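Local structure of alpha-glucosidase (Pseudoalteromonas sp. K8, 5HQA) at residues K294-D306 and P534-Q548. The protein is a chloride-activated glycoside hydrolase family 97 alpha-glucosidase that hydrolyses alpha-glucosidic bonds and binds calcium and magnesium ions. Sequence-based numbering, arbitrary orientation.
Sequences KYYMDFAAKYGFD and PKNYLAKPDAFQFIQ
A single knob-into-hole contact within an aromatic cluster joins helix 290-303 to helices 534-538 and 541-549 of the TIM-barrel domain. The first comes after strand 264-269 and the other two after strand 527-529; strands 264-269 and 527-529 are adjacent in the parallel sheet. Phe299 is the knob, seated among Pro534, Tyr537, Leu538 and Phe544. CB of Pro534 sits over the centre of one face, 3.7 Å from the Phe299 ring centroid and 13° off the normal, with CD2 of Tyr303, from the same helix as Phe299, over the rim of the opposite face. With CG of Phe299 anti to the backbone N (chi1 -178°), the ring reaches across to this hole, where Leu538 CD2 and Tyr537 CB lie at the edge of the Phe299 ring. The same proline also serves Tyr296: Pro534 CG lies over one face of the Tyr296 ring, offset toward the rim, in a second CH-pi contact, 3.9 Å from the centroid. Phe544 completes an aromatic cluster with Phe299, Tyr303 and Phe305. Its edge points toward the face of Tyr303 in an offset edge-to-face pair, planes at 62°, whereas Phe305 meets it rim to rim, CE1 of Phe305 lying 3.5 Å from CZ of Phe544. Behind this layer, Ile267 of strand 264-269 touches Phe299, so the cluster backs onto the barrel wall. At the margin, one water bridges Tyr295 OH and Lys535 N, accepting from the latter. Gln548 NE2 lies in the plane of the Tyr303 ring at its edge, 3.4 Å from Tyr303 CD1.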
ATOM      1  N   LYS A 294      -9.171 -25.362  14.167  1.00 19.00           N
ATOM      2  CA  LYS A 294      -8.137 -26.307  14.580  1.00 19.56           C
ATOM      3  C   LYS A 294      -7.537 -27.027  13.382  1.00 20.81           C
ATOM      4  O   LYS A 294      -6.332 -27.310  13.355  1.00 21.54           O
ATOM      5  CB  LYS A 294      -8.710 -27.320  15.570  1.00 23.01           C
ATOM      6  CG  LYS A 294      -8.993 -26.760  16.956  1.00 25.54           C
ATOM      7  CD  LYS A 294      -9.449 -27.861  17.911  1.00 30.68           C
ATOM      8  CE  LYS A 294      -9.497 -27.350  19.345  1.00 39.33           C
ATOM      9  NZ  LYS A 294      -9.913 -28.397  20.333  1.00 43.23           N
ATOM     10  N   TYR A 295      -8.365 -27.346  12.386  1.00 20.23           N
ATOM     11  CA  TYR A 295      -7.857 -27.984  11.178  1.00 21.37           C
ATOM     12  C   TYR A 295      -6.875 -27.070  10.453  1.00 20.50           C
ATOM     13  O   TYR A 295      -5.812 -27.519  10.004  1.00 19.82           O
ATOM     14  CB  TYR A 295      -9.027 -28.375  10.275  1.00 22.06           C
ATOM     15  CG  TYR A 295      -8.664 -28.672   8.836  1.00 26.39           C
ATOM     16  CD1 TYR A 295      -8.210 -29.929   8.452  1.00 27.23           C
ATOM     17  CD2 TYR A 295      -8.811 -27.700   7.855  1.00 30.53           C
ATOM     18  CE1 TYR A 295      -7.891 -30.201   7.131  1.00 30.42           C
ATOM     19  CE2 TYR A 295      -8.496 -27.957   6.536  1.00 34.04           C
ATOM     20  CZ  TYR A 295      -8.034 -29.208   6.174  1.00 35.79           C
ATOM     21  OH  TYR A 295      -7.726 -29.450   4.849  1.00 37.55           O
ATOM     22  N   TYR A 296      -7.201 -25.780  10.345  1.00 17.42           N
ATOM     23  CA  TYR A 296      -6.273 -24.840   9.716  1.00 16.69           C
ATOM     24  C   TYR A 296      -5.003 -24.670  10.547  1.00 19.38           C
ATOM     25  O   TYR A 296      -3.901 -24.567   9.991  1.00 17.16           O
ATOM     26  CB  TYR A 296      -6.957 -23.489   9.493  1.00 16.05           C
ATOM     27  CG  TYR A 296      -7.731 -23.392   8.191  1.00 16.73           C
ATOM     28  CD1 TYR A 296      -8.906 -24.111   8.000  1.00 15.96           C
ATOM     29  CD2 TYR A 296      -7.284 -22.574   7.155  1.00 18.67           C
ATOM     30  CE1 TYR A 296      -9.610 -24.019   6.812  1.00 15.62           C
ATOM     31  CE2 TYR A 296      -7.986 -22.477   5.960  1.00 16.97           C
ATOM     32  CZ  TYR A 296      -9.145 -23.203   5.798  1.00 18.68           C
ATOM     33  OH  TYR A 296      -9.845 -23.114   4.616  1.00 18.27           O
ATOM     34  N   MET A 297      -5.130 -24.636  11.878  1.00 18.68           N
ATOM     35  CA  MET A 297      -3.941 -24.495  12.716  1.00 18.10           C
ATOM     36  C   MET A 297      -3.017 -25.691  12.570  1.00 20.31           C
ATOM     37  O   MET A 297      -1.790 -25.533  12.545  1.00 20.13           O
ATOM     38  CB  MET A 297      -4.336 -24.307  14.180  1.00 19.09           C
ATOM     39  CG  MET A 297      -4.823 -22.900  14.480  1.00 23.23           C
ATOM     40  SD  MET A 297      -5.714 -22.825  16.046  1.00 27.12           S
ATOM     41  CE  MET A 297      -4.717 -21.713  16.952  1.00 38.26           C
ATOM     42  N   ASP A 298      -3.587 -26.898  12.480  1.00 21.02           N
ATOM     43  CA  ASP A 298      -2.774 -28.090  12.248  1.00 23.06           C
ATOM     44  C   ASP A 298      -2.000 -27.965  10.945  1.00 21.36           C
ATOM     45  O   ASP A 298      -0.805 -28.267  10.886  1.00 21.51           O
ATOM     46  CB  ASP A 298      -3.653 -29.344  12.217  1.00 22.55           C
ATOM     47  CG  ASP A 298      -4.220 -29.703  13.579  1.00 29.63           C
ATOM     48  OD1 ASP A 298      -3.628 -29.305  14.608  1.00 30.32           O
ATOM     49  OD2 ASP A 298      -5.257 -30.406  13.619  1.00 32.47           O
ATOM     50  N   PHE A 299      -2.677 -27.523   9.885  1.00 19.13           N
ATOM     51  CA  PHE A 299      -2.017 -27.329   8.600  1.00 20.32           C
ATOM     52  C   PHE A 299      -0.918 -26.281   8.709  1.00 19.43           C
ATOM     53  O   PHE A 299       0.202 -26.487   8.226  1.00 20.67           O
ATOM     54  CB  PHE A 299      -3.057 -26.926   7.547  1.00 18.20           C
ATOM     55  CG  PHE A 299      -2.495 -26.736   6.160  1.00 19.17           C
ATOM     56  CD1 PHE A 299      -2.435 -27.800   5.272  1.00 19.16           C
ATOM     57  CD2 PHE A 299      -2.045 -25.487   5.739  1.00 19.31           C
ATOM     58  CE1 PHE A 299      -1.927 -27.627   3.995  1.00 18.35           C
ATOM     59  CE2 PHE A 299      -1.533 -25.309   4.465  1.00 19.06           C
ATOM     60  CZ  PHE A 299      -1.477 -26.385   3.589  1.00 19.56           C
ATOM     61  N   ALA A 300      -1.225 -25.144   9.339  1.00 17.27           N
ATOM     62  CA  ALA A 300      -0.226 -24.091   9.500  1.00 17.68           C
ATOM     63  C   ALA A 300       0.988 -24.593  10.270  1.00 21.48           C
ATOM     64  O   ALA A 300       2.132 -24.300   9.899  1.00 21.53           O
ATOM     65  CB  ALA A 300      -0.839 -22.881  10.202  1.00 16.06           C
ATOM     66  N   ALA A 301       0.764 -25.365  11.336  1.00 20.48           N
ATOM     67  CA  ALA A 301       1.889 -25.876  12.113  1.00 22.42           C
ATOM     68  C   ALA A 301       2.750 -26.818  11.279  1.00 25.13           C
ATOM     69  O   ALA A 301       3.983 -26.791  11.372  1.00 29.03           O
ATOM     70  CB  ALA A 301       1.387 -26.581  13.374  1.00 23.41           C
ATOM     71  N   LYS A 302       2.119 -27.652  10.450  1.00 21.49           N
ATOM     72  CA  LYS A 302       2.882 -28.629   9.684  1.00 23.02           C
ATOM     73  C   LYS A 302       3.679 -27.975   8.560  1.00 26.55           C
ATOM     74  O   LYS A 302       4.789 -28.423   8.247  1.00 27.74           O
ATOM     75  CB  LYS A 302       1.942 -29.702   9.130  1.00 22.86           C
ATOM     76  CG  LYS A 302       2.621 -30.752   8.272  1.00 25.29           C
ATOM     77  CD  LYS A 302       1.676 -31.891   7.929  1.00 27.55           C
ATOM     78  CE  LYS A 302       2.400 -32.967   7.123  1.00 28.39           C
ATOM     79  NZ  LYS A 302       1.580 -34.204   7.014  1.00 31.11           N
ATOM     80  N   TYR A 303       3.153 -26.910   7.952  1.00 23.69           N
ATOM     81  CA  TYR A 303       3.743 -26.372   6.733  1.00 22.43           C
ATOM     82  C   TYR A 303       4.415 -25.020   6.925  1.00 24.18           C
ATOM     83  O   TYR A 303       4.853 -24.416   5.942  1.00 27.35           O
ATOM     84  CB  TYR A 303       2.681 -26.319   5.633  1.00 21.49           C
ATOM     85  CG  TYR A 303       2.310 -27.715   5.192  1.00 23.58           C
ATOM     86  CD1 TYR A 303       3.187 -28.468   4.420  1.00 25.35           C
ATOM     87  CD2 TYR A 303       1.111 -28.302   5.583  1.00 23.14           C
ATOM     88  CE1 TYR A 303       2.870 -29.757   4.020  1.00 26.75           C
ATOM     89  CE2 TYR A 303       0.787 -29.602   5.193  1.00 25.91           C
ATOM     90  CZ  TYR A 303       1.672 -30.319   4.410  1.00 26.51           C
ATOM     91  OH  TYR A 303       1.370 -31.599   4.010  1.00 26.62           O
ATOM     92  N   GLY A 304       4.527 -24.534   8.159  1.00 22.95           N
ATOM     93  CA  GLY A 304       5.354 -23.377   8.426  1.00 22.15           C
ATOM     94  C   GLY A 304       4.680 -22.026   8.317  1.00 25.52           C
ATOM     95  O   GLY A 304       5.309 -21.057   7.881  1.00 30.37           O
ATOM     96  N   PHE A 305       3.418 -21.924   8.729  1.00 19.38           N
ATOM     97  CA  PHE A 305       2.704 -20.657   8.727  1.00 17.58           C
ATOM     98  C   PHE A 305       2.487 -20.181  10.156  1.00 20.41           C
ATOM     99  O   PHE A 305       2.238 -20.986  11.057  1.00 19.94           O
ATOM    100  CB  PHE A 305       1.381 -20.788   7.972  1.00 15.90           C
ATOM    101  CG  PHE A 305       1.574 -21.063   6.510  1.00 17.32           C
ATOM    102  CD1 PHE A 305       1.720 -22.361   6.050  1.00 17.45           C
ATOM    103  CD2 PHE A 305       1.674 -20.018   5.604  1.00 17.08           C
ATOM    104  CE1 PHE A 305       1.935 -22.618   4.706  1.00 18.83           C
ATOM    105  CE2 PHE A 305       1.884 -20.266   4.253  1.00 17.56           C
ATOM    106  CZ  PHE A 305       2.016 -21.568   3.805  1.00 18.60           C
ATOM    107  N   ASP A 306       2.605 -18.865  10.357  1.00 19.61           N
ATOM    108  CA  ASP A 306       2.622 -18.302  11.704  1.00 21.96           C
ATOM    109  C   ASP A 306       1.234 -18.171  12.316  1.00 22.44           C
ATOM    110  O   ASP A 306       1.106 -18.179  13.547  1.00 21.93           O
ATOM    111  CB  ASP A 306       3.279 -16.919  11.697  1.00 23.01           C
ATOM    112  CG  ASP A 306       4.756 -16.972  11.388  1.00 34.77           C
ATOM    113  OD1 ASP A 306       5.370 -18.041  11.567  1.00 37.55           O
ATOM    114  OD2 ASP A 306       5.309 -15.929  10.978  1.00 41.34           O
ATOM    115  N   PRO A 534      -6.496 -25.191   2.147  1.00 19.06           N
ATOM    116  CA  PRO A 534      -5.364 -26.112   2.376  1.00 18.80           C
ATOM    117  C   PRO A 534      -5.315 -27.297   1.421  1.00 18.39           C
ATOM    118  O   PRO A 534      -4.228 -27.643   0.938  1.00 18.06           O
ATOM    119  CB  PRO A 534      -5.580 -26.557   3.828  1.00 19.65           C
ATOM    120  CG  PRO A 534      -6.257 -25.362   4.460  1.00 19.35           C
ATOM    121  CD  PRO A 534      -7.183 -24.831   3.400  1.00 17.00           C
ATOM    122  N   LYS A 535      -6.456 -27.917   1.111  1.00 17.96           N
ATOM    123  CA  LYS A 535      -6.428 -29.085   0.236  1.00 17.08           C
ATOM    124  C   LYS A 535      -5.862 -28.745  -1.135  1.00 18.14           C
ATOM    125  O   LYS A 535      -5.302 -29.621  -1.807  1.00 18.25           O
ATOM    126  CB  LYS A 535      -7.827 -29.682   0.098  1.00 17.50           C
ATOM    127  CG  LYS A 535      -8.809 -28.774  -0.611  1.00 19.44           C
ATOM    128  CD  LYS A 535     -10.178 -29.436  -0.744  1.00 23.53           C
ATOM    129  CE  LYS A 535     -11.149 -28.516  -1.471  1.00 27.81           C
ATOM    130  NZ  LYS A 535     -12.498 -29.129  -1.619  1.00 32.70           N
ATOM    131  N   ASN A 536      -5.992 -27.489  -1.569  1.00 15.00           N
ATOM    132  CA  ASN A 536      -5.474 -27.123  -2.883  1.00 15.49           C
ATOM    133  C   ASN A 536      -3.956 -27.017  -2.878  1.00 15.82           C
ATOM    134  O   ASN A 536      -3.317 -27.230  -3.915  1.00 15.56           O
ATOM    135  CB  ASN A 536      -6.131 -25.829  -3.346  1.00 15.50           C
ATOM    136  CG  ASN A 536      -7.592 -26.032  -3.662  1.00 17.82           C
ATOM    137  OD1 ASN A 536      -7.983 -27.132  -4.051  1.00 17.97           O
ATOM    138  ND2 ASN A 536      -8.410 -24.992  -3.479  1.00 14.99           N
ATOM    139  N   TYR A 537      -3.360 -26.719  -1.724  1.00 15.02           N
ATOM    140  CA  TYR A 537      -1.905 -26.770  -1.618  1.00 15.22           C
ATOM    141  C   TYR A 537      -1.415 -28.210  -1.542  1.00 17.30           C
ATOM    142  O   TYR A 537      -0.386 -28.555  -2.137  1.00 18.43           O
ATOM    143  CB  TYR A 537      -1.449 -25.975  -0.399  1.00 14.39           C
ATOM    144  CG  TYR A 537      -1.720 -24.498  -0.540  1.00 14.54           C
ATOM    145  CD1 TYR A 537      -1.259 -23.795  -1.648  1.00 16.66           C
ATOM    146  CD2 TYR A 537      -2.449 -23.805   0.418  1.00 15.38           C
ATOM    147  CE1 TYR A 537      -1.498 -22.440  -1.791  1.00 13.99           C
ATOM    148  CE2 TYR A 537      -2.699 -22.443   0.279  1.00 13.02           C
ATOM    149  CZ  TYR A 537      -2.216 -21.769  -0.827  1.00 13.93           C
ATOM    150  OH  TYR A 537      -2.445 -20.414  -0.980  1.00 13.76           O
ATOM    151  N   LEU A 538      -2.136 -29.064  -0.811  1.00 15.75           N
ATOM    152  CA  LEU A 538      -1.756 -30.471  -0.715  1.00 16.48           C
ATOM    153  C   LEU A 538      -1.799 -31.166  -2.070  1.00 18.69           C
ATOM    154  O   LEU A 538      -1.115 -32.181  -2.261  1.00 18.67           O
ATOM    155  CB  LEU A 538      -2.671 -31.195   0.276  1.00 18.07           C
ATOM    156  CG  LEU A 538      -2.622 -30.709   1.728  1.00 20.93           C
ATOM    157  CD1 LEU A 538      -3.635 -31.464   2.589  1.00 23.33           C
ATOM    158  CD2 LEU A 538      -1.227 -30.861   2.282  1.00 20.41           C
ATOM    159  N   ALA A 539      -2.583 -30.643  -3.013  1.00 16.23           N
ATOM    160  CA  ALA A 539      -2.630 -31.213  -4.354  1.00 17.27           C
ATOM    161  C   ALA A 539      -1.392 -30.878  -5.179  1.00 17.35           C
ATOM    162  O   ALA A 539      -1.137 -31.555  -6.181  1.00 17.40           O
ATOM    163  CB  ALA A 539      -3.885 -30.726  -5.089  1.00 16.10           C
ATOM    164  N   LYS A 540      -0.629 -29.848  -4.796  1.00 16.29           N
ATOM    165  CA  LYS A 540       0.518 -29.381  -5.580  1.00 15.39           C
ATOM    166  C   LYS A 540       1.708 -29.124  -4.658  1.00 17.10           C
ATOM    167  O   LYS A 540       2.183 -27.991  -4.530  1.00 16.00           O
ATOM    168  CB  LYS A 540       0.158 -28.115  -6.359  1.00 14.73           C
ATOM    169  CG  LYS A 540      -0.996 -28.270  -7.362  1.00 14.72           C
ATOM    170  CD  LYS A 540      -1.181 -26.961  -8.135  1.00 15.63           C
ATOM    171  CE  LYS A 540      -2.156 -27.097  -9.296  1.00 20.93           C
ATOM    172  NZ  LYS A 540      -3.566 -27.108  -8.836  1.00 24.75           N
ATOM    173  N   PRO A 541       2.236 -30.169  -4.015  1.00 16.02           N
ATOM    174  CA  PRO A 541       3.288 -29.936  -3.014  1.00 17.29           C
ATOM    175  C   PRO A 541       4.590 -29.386  -3.585  1.00 19.12           C
ATOM    176  O   PRO A 541       5.289 -28.645  -2.878  1.00 16.47           O
ATOM    177  CB  PRO A 541       3.486 -31.321  -2.376  1.00 16.92           C
ATOM    178  CG  PRO A 541       2.894 -32.285  -3.327  1.00 21.18           C
ATOM    179  CD  PRO A 541       1.811 -31.579  -4.056  1.00 16.70           C
ATOM    180  N   ASP A 542       4.956 -29.716  -4.827  1.00 16.38           N
ATOM    181  CA  ASP A 542       6.213 -29.192  -5.359  1.00 15.88           C
ATOM    182  C   ASP A 542       6.136 -27.683  -5.542  1.00 18.03           C
ATOM    183  O   ASP A 542       7.060 -26.950  -5.164  1.00 16.27           O
ATOM    184  CB  ASP A 542       6.564 -29.875  -6.675  1.00 16.15           C
ATOM    185  CG  ASP A 542       6.939 -31.346  -6.484  1.00 28.84           C
ATOM    186  OD1 ASP A 542       7.564 -31.687  -5.449  1.00 27.63           O
ATOM    187  OD2 ASP A 542       6.609 -32.164  -7.371  1.00 27.14           O
ATOM    188  N   ALA A 543       5.038 -27.201  -6.129  1.00 15.59           N
ATOM    189  CA  ALA A 543       4.837 -25.762  -6.247  1.00 14.11           C
ATOM    190  C   ALA A 543       4.708 -25.119  -4.876  1.00 14.68           C
ATOM    191  O   ALA A 543       5.213 -24.012  -4.647  1.00 13.59           O
ATOM    192  CB  ALA A 543       3.592 -25.473  -7.090  1.00 15.54           C
ATOM    193  N   PHE A 544       4.027 -25.800  -3.950  1.00 14.22           N
ATOM    194  CA  PHE A 544       3.813 -25.249  -2.616  1.00 15.47           C
ATOM    195  C   PHE A 544       5.129 -25.017  -1.886  1.00 17.82           C
ATOM    196  O   PHE A 544       5.203 -24.156  -0.998  1.00 15.84           O
ATOM    197  CB  PHE A 544       2.913 -26.198  -1.818  1.00 15.75           C
ATOM    198  CG  PHE A 544       2.395 -25.616  -0.524  1.00 17.62           C
ATOM    199  CD1 PHE A 544       1.892 -24.326  -0.477  1.00 20.07           C
ATOM    200  CD2 PHE A 544       2.375 -26.387   0.634  1.00 22.78           C
ATOM    201  CE1 PHE A 544       1.397 -23.806   0.705  1.00 21.17           C
ATOM    202  CE2 PHE A 544       1.883 -25.872   1.824  1.00 21.27           C
ATOM    203  CZ  PHE A 544       1.401 -24.578   1.857  1.00 20.16           C
ATOM    204  N   GLN A 545       6.179 -25.763  -2.249  1.00 14.73           N
ATOM    205  CA  GLN A 545       7.469 -25.604  -1.581  1.00 15.01           C
ATOM    206  C   GLN A 545       7.996 -24.175  -1.692  1.00 16.12           C
ATOM    207  O   GLN A 545       8.637 -23.677  -0.755  1.00 16.11           O
ATOM    208  CB  GLN A 545       8.488 -26.595  -2.151  1.00 15.52           C
ATOM    209  CG  GLN A 545       9.795 -26.645  -1.365  1.00 19.75           C
ATOM    210  CD  GLN A 545       9.600 -27.171   0.046  1.00 23.93           C
ATOM    211  OE1 GLN A 545       9.104 -28.284   0.251  1.00 24.19           O
ATOM    212  NE2 GLN A 545       9.982 -26.367   1.031  1.00 21.79           N
ATOM    213  N   PHE A 546       7.730 -23.485  -2.808  1.00 14.04           N
ATOM    214  CA  PHE A 546       8.203 -22.107  -2.896  1.00 13.89           C
ATOM    215  C   PHE A 546       7.543 -21.228  -1.844  1.00 16.15           C
ATOM    216  O   PHE A 546       8.204 -20.389  -1.221  1.00 15.57           O
ATOM    217  CB  PHE A 546       7.962 -21.504  -4.276  1.00 13.44           C
ATOM    218  CG  PHE A 546       8.521 -20.117  -4.392  1.00 13.07           C
ATOM    219  CD1 PHE A 546       9.892 -19.928  -4.551  1.00 14.40           C
ATOM    220  CD2 PHE A 546       7.698 -19.002  -4.270  1.00 14.61           C
ATOM    221  CE1 PHE A 546      10.433 -18.642  -4.624  1.00 12.87           C
ATOM    222  CE2 PHE A 546       8.228 -17.718  -4.340  1.00 14.19           C
ATOM    223  CZ  PHE A 546       9.600 -17.541  -4.514  1.00 13.81           C
ATOM    224  N   ILE A 547       6.234 -21.392  -1.642  1.00 14.70           N
ATOM    225  CA  ILE A 547       5.536 -20.598  -0.637  1.00 14.08           C
ATOM    226  C   ILE A 547       6.050 -20.936   0.757  1.00 16.95           C
ATOM    227  O   ILE A 547       6.201 -20.055   1.611  1.00 15.79           O
ATOM    228  CB  ILE A 547       4.016 -20.815  -0.750  1.00 15.02           C
ATOM    229  CG1 ILE A 547       3.530 -20.396  -2.136  1.00 12.39           C
ATOM    230  CG2 ILE A 547       3.280 -20.034   0.333  1.00 14.55           C
ATOM    231  CD1 ILE A 547       2.012 -20.550  -2.341  1.00 15.04           C
ATOM    232  N   GLN A 548       6.335 -22.216   1.009  1.00 16.62           N
ATOM    233  CA  GLN A 548       6.909 -22.594   2.294  1.00 16.37           C
ATOM    234  C   GLN A 548       8.275 -21.964   2.501  1.00 17.24           C
ATOM    235  O   GLN A 548       8.635 -21.625   3.632  1.00 17.78           O
ATOM    236  CB  GLN A 548       7.028 -24.107   2.396  1.00 15.10           C
ATOM    237  CG  GLN A 548       5.702 -24.830   2.480  1.00 15.17           C
ATOM    238  CD  GLN A 548       5.904 -26.322   2.496  1.00 25.54           C
ATOM    239  OE1 GLN A 548       5.934 -26.960   1.448  1.00 28.72           O
ATOM    240  NE2 GLN A 548       6.084 -26.885   3.682  1.00 24.32           N
TER
HETATM  241  O   HOH W   1      -9.109 -27.625   2.700  1.00 16.11           O
HETATM  242  O   HOH W   2       7.925 -25.750   5.861  1.00 39.17           O
HETATM  243  O   HOH W   3       7.660 -23.008   5.799  1.00 40.02           O
HETATM  244  O   HOH W   4       8.131 -20.251   6.659  1.00 38.72           O